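Local coordinates for phosphate transporter (Thermotoga maritima MSB8, PDB 6L85), which imports phosphate across the cell membrane in a sodium-dependent manner, as a bacterial relative of the human SLC20 carriers, at residues A20-N25 and S345-V350; L148-M153 and D327-T332; I244-Y249 and R322-D327. All blocks are in the same frame, centred on the assembly; numbering follows the deposited sequence.

Contact 1 of 3, residues A20-N25 and S345-V350; sequences ANDVAN and STTHVV. With NA (sodium ion), chain Q; PO4 (phosphate ion), chain P.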
loop_
_atom_site.group_PDB
_atom_site.type_symbol
_atom_site.label_atom_id
_atom_site.label_comp_id
_atom_site.label_asym_id
_atom_site.label_seq_id
_atom_site.Cartn_x
_atom_site.Cartn_y
_atom_site.Cartn_z
ATOM N N ALA B 20 -10.915 -13.838 -14.151
ATOM C CA ALA B 20 -12.310 -14.040 -14.522
ATOM C C ALA B 20 -12.994 -15.057 -13.619
ATOM O O ALA B 20 -14.118 -14.824 -13.144
ATOM C CB ALA B 20 -12.396 -14.487 -15.982
ATOM N N ASN B 21 -12.338 -16.205 -13.370
ATOM C CA ASN B 21 -13.003 -17.244 -12.588
ATOM C C ASN B 21 -13.015 -16.952 -11.100
ATOM O O ASN B 21 -13.937 -17.387 -10.396
ATOM C CB ASN B 21 -12.340 -18.616 -12.792
ATOM C CG ASN B 21 -13.295 -19.770 -12.478
ATOM O OD1 ASN B 21 -13.290 -20.344 -11.368
ATOM N ND2 ASN B 21 -14.144 -20.089 -13.448
ATOM N N ASP B 22 -12.000 -16.264 -10.588
ATOM C CA ASP B 22 -11.809 -16.221 -9.149
ATOM C C ASP B 22 -12.193 -14.912 -8.474
ATOM O O ASP B 22 -12.155 -14.869 -7.237
ATOM C CB ASP B 22 -10.345 -16.514 -8.797
ATOM C CG ASP B 22 -9.952 -17.976 -9.016
ATOM O OD1 ASP B 22 -10.795 -18.782 -9.436
ATOM O OD2 ASP B 22 -8.782 -18.308 -8.777
ATOM N N VAL B 23 -12.521 -13.835 -9.210
ATOM C CA VAL B 23 -12.895 -12.623 -8.468
ATOM C C VAL B 23 -14.060 -12.898 -7.506
ATOM O O VAL B 23 -14.078 -12.373 -6.375
ATOM C CB VAL B 23 -13.178 -11.448 -9.435
ATOM C CG1 VAL B 23 -14.330 -11.752 -10.384
ATOM C CG2 VAL B 23 -13.414 -10.145 -8.646
ATOM N N ALA B 24 -14.977 -13.797 -7.882
ATOM C CA ALA B 24 -16.061 -14.210 -6.980
ATOM C C ALA B 24 -15.549 -14.638 -5.607
ATOM O O ALA B 24 -16.183 -14.319 -4.589
ATOM C CB ALA B 24 -16.877 -15.347 -7.599
ATOM N N ASN B 25 -14.389 -15.320 -5.557
ATOM C CA ASN B 25 -13.887 -15.861 -4.288
ATOM C C ASN B 25 -13.616 -14.764 -3.261
ATOM O O ASN B 25 -13.596 -15.034 -2.051
ATOM C CB ASN B 25 -12.580 -16.652 -4.482
ATOM C CG ASN B 25 -12.700 -17.828 -5.456
ATOM O OD1 ASN B 25 -13.757 -18.097 -6.043
ATOM N ND2 ASN B 25 -11.583 -18.530 -5.641
ATOM N N SER B 345 -5.974 -24.031 -3.635
ATOM C CA SER B 345 -7.185 -23.568 -4.294
ATOM C C SER B 345 -7.924 -22.605 -3.377
ATOM O O SER B 345 -8.339 -22.987 -2.280
ATOM C CB SER B 345 -8.095 -24.728 -4.676
ATOM O OG SER B 345 -9.325 -24.211 -5.155
ATOM N N THR B 346 -8.101 -21.357 -3.831
ATOM C CA THR B 346 -8.842 -20.386 -3.034
ATOM C C THR B 346 -10.342 -20.629 -3.138
ATOM O O THR B 346 -11.076 -20.320 -2.201
ATOM C CB THR B 346 -8.500 -18.946 -3.468
ATOM O OG1 THR B 346 -8.960 -18.721 -4.806
ATOM C CG2 THR B 346 -6.988 -18.720 -3.429
ATOM N N THR B 347 -10.804 -21.154 -4.276
ATOM C CA THR B 347 -12.197 -21.578 -4.419
ATOM C C THR B 347 -12.607 -22.573 -3.327
ATOM O O THR B 347 -13.609 -22.369 -2.617
ATOM C CB THR B 347 -12.377 -22.202 -5.800
ATOM O OG1 THR B 347 -11.753 -21.365 -6.791
ATOM C CG2 THR B 347 -13.840 -22.397 -6.115
ATOM N N HIS B 348 -11.823 -23.653 -3.167
ATOM C CA HIS B 348 -12.157 -24.684 -2.182
ATOM C C HIS B 348 -12.014 -24.163 -0.772
ATOM O O HIS B 348 -12.784 -24.564 0.113
ATOM C CB HIS B 348 -11.280 -25.922 -2.374
ATOM C CG HIS B 348 -11.372 -26.498 -3.749
ATOM N ND1 HIS B 348 -10.449 -27.388 -4.247
ATOM C CD2 HIS B 348 -12.257 -26.275 -4.751
ATOM C CE1 HIS B 348 -10.764 -27.698 -5.491
ATOM N NE2 HIS B 348 -11.856 -27.035 -5.824
ATOM N N VAL B 349 -11.062 -23.254 -0.545
ATOM C CA VAL B 349 -10.934 -22.665 0.786
ATOM C C VAL B 349 -12.144 -21.799 1.102
ATOM O O VAL B 349 -12.629 -21.790 2.237
ATOM C CB VAL B 349 -9.624 -21.872 0.922
ATOM C CG1 VAL B 349 -9.627 -21.058 2.209
ATOM C CG2 VAL B 349 -8.419 -22.832 0.893
ATOM N N VAL B 350 -12.658 -21.054 0.116
ATOM C CA VAL B 350 -13.830 -20.233 0.398
ATOM C C VAL B 350 -15.006 -21.133 0.740
ATOM O O VAL B 350 -15.748 -20.882 1.695
ATOM C CB VAL B 350 -14.172 -19.306 -0.788
ATOM C CG1 VAL B 350 -15.411 -18.522 -0.450
ATOM C CG2 VAL B 350 -13.092 -18.331 -1.039
HETATM NA NA NA Q . -12.216 -20.545 -9.008
HETATM P P PO4 P . -8.004 -21.395 -7.374
HETATM O O1 PO4 P . -9.307 -21.883 -6.742
HETATM O O2 PO4 P . -7.013 -22.520 -7.588
HETATM O O3 PO4 P . -7.387 -20.363 -6.436
HETATM O O4 PO4 P . -8.272 -20.805 -8.749
HETATM O O HOH W 1 -14.118 -19.250 -8.400
#

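Contact 2 of 3, residues L148-M153 and D327-T332; sequences LISFVM and DFSTAT. With NA (sodium ion), chain S.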
loop_
_atom_site.group_PDB
_atom_site.type_symbol
_atom_site.label_atom_id
_atom_site.label_comp_id
_atom_site.label_asym_id
_atom_site.label_seq_id
_atom_site.Cartn_x
_atom_site.Cartn_y
_atom_site.Cartn_z
ATOM N N LEU B 148 -12.371 -24.610 9.743
ATOM C CA LEU B 148 -12.117 -24.575 11.180
ATOM C C LEU B 148 -11.890 -23.155 11.675
ATOM O O LEU B 148 -12.438 -22.757 12.710
ATOM C CB LEU B 148 -10.916 -25.456 11.534
ATOM C CG LEU B 148 -11.018 -26.893 11.015
ATOM C CD1 LEU B 148 -9.749 -27.697 11.304
ATOM C CD2 LEU B 148 -12.286 -27.616 11.521
ATOM N N ILE B 149 -11.056 -22.386 10.965
ATOM C CA ILE B 149 -10.810 -20.999 11.350
ATOM C C ILE B 149 -12.113 -20.217 11.324
ATOM O O ILE B 149 -12.405 -19.441 12.230
ATOM C CB ILE B 149 -9.749 -20.367 10.427
ATOM C CG1 ILE B 149 -8.406 -21.095 10.541
ATOM C CG2 ILE B 149 -9.572 -18.916 10.735
ATOM C CD1 ILE B 149 -7.339 -20.529 9.589
ATOM N N SER B 150 -12.888 -20.384 10.254
ATOM C CA SER B 150 -14.235 -19.846 10.141
ATOM C C SER B 150 -15.061 -20.104 11.404
ATOM O O SER B 150 -15.603 -19.177 12.028
ATOM C CB SER B 150 -14.879 -20.529 8.929
ATOM O OG SER B 150 -15.868 -19.752 8.322
ATOM N N PHE B 151 -15.177 -21.382 11.774
ATOM C CA PHE B 151 -16.001 -21.782 12.910
ATOM C C PHE B 151 -15.517 -21.109 14.193
ATOM O O PHE B 151 -16.294 -20.459 14.914
ATOM C CB PHE B 151 -15.969 -23.313 13.017
ATOM C CG PHE B 151 -16.716 -23.877 14.193
ATOM C CD1 PHE B 151 -18.085 -24.082 14.132
ATOM C CD2 PHE B 151 -16.041 -24.221 15.352
ATOM C CE1 PHE B 151 -18.775 -24.614 15.216
ATOM C CE2 PHE B 151 -16.721 -24.755 16.438
ATOM C CZ PHE B 151 -18.092 -24.949 16.371
ATOM N N VAL B 152 -14.217 -21.209 14.463
ATOM C CA VAL B 152 -13.672 -20.636 15.690
ATOM C C VAL B 152 -13.857 -19.127 15.704
ATOM O O VAL B 152 -14.196 -18.537 16.736
ATOM C CB VAL B 152 -12.194 -21.034 15.850
ATOM C CG1 VAL B 152 -11.590 -20.395 17.100
ATOM C CG2 VAL B 152 -12.071 -22.553 15.895
ATOM N N MET B 153 -13.676 -18.478 14.552
ATOM C CA MET B 153 -13.765 -17.028 14.515
ATOM C C MET B 153 -15.202 -16.557 14.706
ATOM O O MET B 153 -15.444 -15.553 15.385
ATOM C CB MET B 153 -13.195 -16.502 13.200
ATOM C CG MET B 153 -13.402 -15.016 13.024
ATOM S SD MET B 153 -12.460 -14.359 11.639
ATOM C CE MET B 153 -13.069 -12.673 11.662
ATOM N N ASP B 327 -14.437 -14.264 4.752
ATOM C CA ASP B 327 -13.329 -13.606 4.074
ATOM C C ASP B 327 -12.068 -13.624 4.916
ATOM O O ASP B 327 -10.984 -13.961 4.419
ATOM C CB ASP B 327 -13.692 -12.163 3.751
ATOM C CG ASP B 327 -14.748 -12.048 2.683
ATOM O OD1 ASP B 327 -14.952 -13.019 1.919
ATOM O OD2 ASP B 327 -15.365 -10.960 2.596
ATOM N N PHE B 328 -12.174 -13.214 6.187
ATOM C CA PHE B 328 -10.988 -13.210 7.033
ATOM C C PHE B 328 -10.329 -14.583 7.051
ATOM O O PHE B 328 -9.106 -14.702 6.864
ATOM C CB PHE B 328 -11.333 -12.772 8.456
ATOM C CG PHE B 328 -10.116 -12.613 9.335
ATOM C CD1 PHE B 328 -9.536 -13.713 9.955
ATOM C CD2 PHE B 328 -9.508 -11.370 9.477
ATOM C CE1 PHE B 328 -8.390 -13.568 10.745
ATOM C CE2 PHE B 328 -8.387 -11.213 10.260
ATOM C CZ PHE B 328 -7.818 -12.315 10.892
ATOM N N SER B 329 -11.127 -15.640 7.271
ATOM C CA SER B 329 -10.555 -16.979 7.391
ATOM C C SER B 329 -9.959 -17.448 6.074
ATOM O O SER B 329 -8.910 -18.104 6.062
ATOM C CB SER B 329 -11.621 -17.969 7.866
ATOM O OG SER B 329 -12.252 -17.468 9.036
ATOM N N THR B 330 -10.631 -17.148 4.957
ATOM C CA THR B 330 -10.104 -17.511 3.652
ATOM C C THR B 330 -8.757 -16.850 3.402
ATOM O O THR B 330 -7.782 -17.512 3.018
ATOM C CB THR B 330 -11.087 -17.090 2.572
ATOM O OG1 THR B 330 -12.302 -17.805 2.768
ATOM C CG2 THR B 330 -10.512 -17.388 1.186
ATOM N N ALA B 331 -8.693 -15.536 3.628
ATOM C CA ALA B 331 -7.489 -14.780 3.318
ATOM C C ALA B 331 -6.336 -15.215 4.200
ATOM O O ALA B 331 -5.205 -15.363 3.717
ATOM C CB ALA B 331 -7.752 -13.282 3.474
ATOM N N THR B 332 -6.606 -15.429 5.489
ATOM C CA THR B 332 -5.573 -15.932 6.395
ATOM C C THR B 332 -5.042 -17.287 5.943
ATOM O O THR B 332 -3.822 -17.491 5.856
ATOM C CB THR B 332 -6.136 -16.039 7.810
ATOM O OG1 THR B 332 -6.736 -14.788 8.162
ATOM C CG2 THR B 332 -5.021 -16.403 8.804
HETATM NA NA NA S . -16.595 -9.227 1.988
#

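Contact 3 of 3, residues I244-Y249 and R322-D327; sequences ILTSCY and RGFTVD. With NA (sodium ion), chain S.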
loop_
_atom_site.group_PDB
_atom_site.type_symbol
_atom_site.label_atom_id
_atom_site.label_comp_id
_atom_site.label_asym_id
_atom_site.label_seq_id
_atom_site.Cartn_x
_atom_site.Cartn_y
_atom_site.Cartn_z
ATOM N N ILE B 244 -16.141 -5.095 3.351
ATOM C CA ILE B 244 -15.452 -4.607 2.162
ATOM C C ILE B 244 -13.941 -4.718 2.353
ATOM O O ILE B 244 -13.205 -5.167 1.458
ATOM C CB ILE B 244 -15.886 -3.160 1.859
ATOM C CG1 ILE B 244 -17.397 -3.112 1.673
ATOM C CG2 ILE B 244 -15.159 -2.603 0.600
ATOM C CD1 ILE B 244 -17.963 -1.698 1.549
ATOM N N LEU B 245 -13.455 -4.300 3.524
ATOM C CA LEU B 245 -12.034 -4.412 3.820
ATOM C C LEU B 245 -11.607 -5.869 3.768
ATOM O O LEU B 245 -10.561 -6.220 3.200
ATOM C CB LEU B 245 -11.743 -3.823 5.206
ATOM C CG LEU B 245 -11.966 -2.313 5.383
ATOM C CD1 LEU B 245 -11.527 -1.868 6.776
ATOM C CD2 LEU B 245 -11.218 -1.531 4.315
ATOM N N THR B 246 -12.421 -6.728 4.366
ATOM C CA THR B 246 -12.066 -8.138 4.413
ATOM C C THR B 246 -12.128 -8.773 3.011
ATOM O O THR B 246 -11.343 -9.682 2.695
ATOM C CB THR B 246 -12.959 -8.800 5.479
ATOM O OG1 THR B 246 -12.296 -9.936 6.015
ATOM C CG2 THR B 246 -14.322 -9.174 4.940
ATOM N N SER B 247 -12.967 -8.236 2.115
ATOM C CA SER B 247 -12.923 -8.686 0.725
ATOM C C SER B 247 -11.614 -8.274 0.049
ATOM O O SER B 247 -11.057 -9.033 -0.764
ATOM C CB SER B 247 -14.115 -8.123 -0.045
ATOM O OG SER B 247 -15.213 -9.009 0.018
ATOM N N CYS B 248 -11.122 -7.067 0.359
ATOM C CA CYS B 248 -9.812 -6.649 -0.147
ATOM C C CYS B 248 -8.723 -7.597 0.330
ATOM O O CYS B 248 -7.792 -7.932 -0.417
ATOM C CB CYS B 248 -9.466 -5.230 0.327
ATOM S SG CYS B 248 -10.522 -3.908 -0.256
ATOM N N TYR B 249 -8.787 -7.961 1.607
ATOM C CA TYR B 249 -7.834 -8.900 2.185
ATOM C C TYR B 249 -7.829 -10.214 1.394
ATOM O O TYR B 249 -6.757 -10.739 1.032
ATOM C CB TYR B 249 -8.202 -9.101 3.660
ATOM C CG TYR B 249 -7.276 -9.955 4.506
ATOM C CD1 TYR B 249 -5.919 -10.068 4.228
ATOM C CD2 TYR B 249 -7.777 -10.644 5.606
ATOM C CE1 TYR B 249 -5.090 -10.845 5.027
ATOM C CE2 TYR B 249 -6.965 -11.433 6.402
ATOM C CZ TYR B 249 -5.614 -11.526 6.110
ATOM O OH TYR B 249 -4.805 -12.311 6.911
ATOM N N ARG B 322 -21.088 -12.973 9.063
ATOM C CA ARG B 322 -20.590 -14.233 8.530
ATOM C C ARG B 322 -19.722 -14.018 7.294
ATOM O O ARG B 322 -18.730 -14.726 7.118
ATOM C CB ARG B 322 -21.746 -15.171 8.204
ATOM C CG ARG B 322 -22.315 -15.851 9.438
ATOM C CD ARG B 322 -23.341 -16.927 9.086
ATOM N NE ARG B 322 -23.716 -17.670 10.281
ATOM C CZ ARG B 322 -24.571 -17.225 11.195
ATOM N NH1 ARG B 322 -25.155 -16.040 11.043
ATOM N NH2 ARG B 322 -24.845 -17.968 12.256
ATOM N N GLY B 323 -20.105 -13.089 6.406
ATOM C CA GLY B 323 -19.269 -12.792 5.251
ATOM C C GLY B 323 -17.916 -12.235 5.657
ATOM O O GLY B 323 -16.885 -12.623 5.112
ATOM N N PHE B 324 -17.914 -11.313 6.628
ATOM C CA PHE B 324 -16.691 -10.846 7.272
ATOM C C PHE B 324 -15.818 -12.013 7.736
ATOM O O PHE B 324 -14.609 -12.052 7.455
ATOM C CB PHE B 324 -17.076 -9.952 8.456
ATOM C CG PHE B 324 -15.906 -9.342 9.194
ATOM C CD1 PHE B 324 -15.390 -8.111 8.804
ATOM C CD2 PHE B 324 -15.356 -9.974 10.310
ATOM C CE1 PHE B 324 -14.330 -7.524 9.494
ATOM C CE2 PHE B 324 -14.307 -9.395 11.004
ATOM C CZ PHE B 324 -13.789 -8.164 10.590
ATOM N N THR B 325 -16.422 -12.964 8.473
ATOM C CA THR B 325 -15.679 -14.109 9.012
ATOM C C THR B 325 -15.151 -15.026 7.903
ATOM O O THR B 325 -14.016 -15.508 7.971
ATOM C CB THR B 325 -16.587 -14.881 9.984
ATOM O OG1 THR B 325 -16.867 -14.049 11.119
ATOM C CG2 THR B 325 -15.934 -16.184 10.484
ATOM N N VAL B 326 -15.966 -15.274 6.879
ATOM C CA VAL B 326 -15.579 -16.145 5.771
ATOM C C VAL B 326 -14.379 -15.564 5.040
ATOM O O VAL B 326 -13.410 -16.269 4.724
ATOM C CB VAL B 326 -16.772 -16.335 4.813
ATOM C CG1 VAL B 326 -16.315 -16.844 3.426
ATOM C CG2 VAL B 326 -17.804 -17.262 5.432
ATOM N N ASP B 327 -14.437 -14.264 4.752
ATOM C CA ASP B 327 -13.329 -13.606 4.074
ATOM C C ASP B 327 -12.068 -13.624 4.916
ATOM O O ASP B 327 -10.984 -13.961 4.419
ATOM C CB ASP B 327 -13.692 -12.163 3.751
ATOM C CG ASP B 327 -14.748 -12.048 2.683
ATOM O OD1 ASP B 327 -14.952 -13.019 1.919
ATOM O OD2 ASP B 327 -15.365 -10.960 2.596
HETATM NA NA NA S . -16.595 -9.227 1.988
#

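Contact 1 of 3, residues A20-N25 and S345-V350
Asn25 reaches across to the first turn of helix 346-357 with its amide nitrogen. Its CG is anti to the carbonyl carbon (chi1 -58°), which carries the amide toward Thr346 and Thr347. ND2 donates to Thr346 OG1 at 2.8 Å, in the amide plane, and to Thr347 OG1, tilted 17° from that plane.

A sodium ion joins the segments. Asp22 OD1 binds it at 2.3 Å and Thr347 OG1 at 2.4 Å. Asn21 OD1, a water and Val104 O also bind it. The water donates to Asn21 O and Asn25 OD1, so both ends of the Asn25 amide are held, which helps to fix its rotation.

The phosphate sits at the helix N-terminus beside this ion, consistent with sodium-coupled phosphate binding. Thr346 N and OG1 donate to its O3; Ser345 OG, Thr347 N and Thr347 OG1 donate to O1. Ser105, Thr106 and Thr107 also bind it. Ser345 is the N-cap, its OG accepting from His348 N. The helix end probably helps offset the anion's charge. Asp22 OD2 is hydrogen-bonded to His254 NE2.

Val350 CG2 packs 3.9 Å from Asn25 CB.

The two segments run nearly parallel, at 25°. Helices 231-258 and 320-339 border Thr346; the latter also packs on Val350.

Contact 2 of 3, residues L148-M153 and D327-T332
Met153 lays its thioether end against the root of the Phe328 side chain. SD is 3.4 Å from Phe328 CD1, and the methyl CE is 3.6 Å from Phe328 CB. This is a Met-aromatic contact. The sulfur stands 4.3 Å from the centroid of the Phe328 ring and 47° off the ring normal, so the approach is oblique. The two side chains cross at about a right angle. Met153 has CG anti to the backbone N (chi1 173°) and is extended beyond it. The straight chain carries SD and CE across to Phe328.

Ser329 fills the middle of the contact, where the backbones come closest. Its CA is 5.4 Å from Ser150 CA. Ile149 meets it with the CG2 branch, which lies 3.5 Å from Ser329 OG. That hydroxyl also sits close to the backbone of Ser150, but its polar partner is Thr325 O, one turn back in its own helix. Ser150 OG likewise turns to another partner, Ala353 O of helix 346-357. The small serines are consistent with the close approach of the two segments, 8.6 Å between axes, while their hydroxyls are satisfied by carbonyls.

The segments run at 141° to each other, an oblique antiparallel crossing of helices 129-162 and 320-339. Helix 167-194 closes the aromatic end: Phe178 meets the Phe328 ring edge-to-face and also touches Met153. Thr330 faces helix 346-357. Asp327 and Ala331 pack on helix 231-258.

Contact 3 of 3, residues I244-Y249 and R322-D327
Thr246 and Asp327 cross at about a right angle, with the threonine methyl against the acid. Thr246 CG2 lies 3.3 Å from Asp327 CB and close to the carboxylate oxygen OD2. Because OG1 is anti to the backbone N of Thr246 (chi1 -153°), it faces the neighbouring helix and donates a weak hydrogen bond to Phe324 O at 3.4 Å. The methyl takes the position between the backbone N and carbonyl carbon, which turns it to the carboxylate.

The Phe324 ring flanks the same threonine. Its CD1 is 4.1 Å from Thr246 CG2, an oblique approach. Phe239 meets this ring edge-to-face.

Ser247 lies beside the pair. Its OG and Asp327 OD2 are 3.2 Å apart because both bind one sodium ion. Ser247 OG is 2.4 Å from the metal and Asp327 OD2 is 2.2 Å. The serine hydroxyl is also hydrogen-bonded to Ser26 O.

An alanine in place of Thr246 would probably leave Phe324 O without its weak hydroxyl donor, and Asp327 CB and OD2 without the methyl packed against them.

The two segments run almost parallel, at 20°, with axes 8.7 Å apart. Thr29 and Gln243 complete the protein ligands of the metal, with Gln243 giving its main-chain oxygen. The arrangement is a sodium site built between packed transmembrane helices, consistent with the sodium dependence of this transporter.

Overall arrangement
Contacts 2 and 3 lie side by side, with centres about 9 Å apart. They share Asp327 and use successive turns of helix 320-339. Helices 129-162 and 231-258 both pack on it, the first through contact 2, the second through contact 3. Ala331 CB meets Tyr249 CD2 at 3.4 Å, which ties the two contacts together. Contact 1 holds the phosphate and a different sodium ion. Its centre is about 15 Å from that of contact 2 and about 13 Å from that of contact 3. It meets contact 2 by packing, with Val350 CG2 3.5 Å from Thr330 CG2. Helix 320-339 thus carries the sodium ligand Asp327 and packs on the helix whose start binds the phosphate.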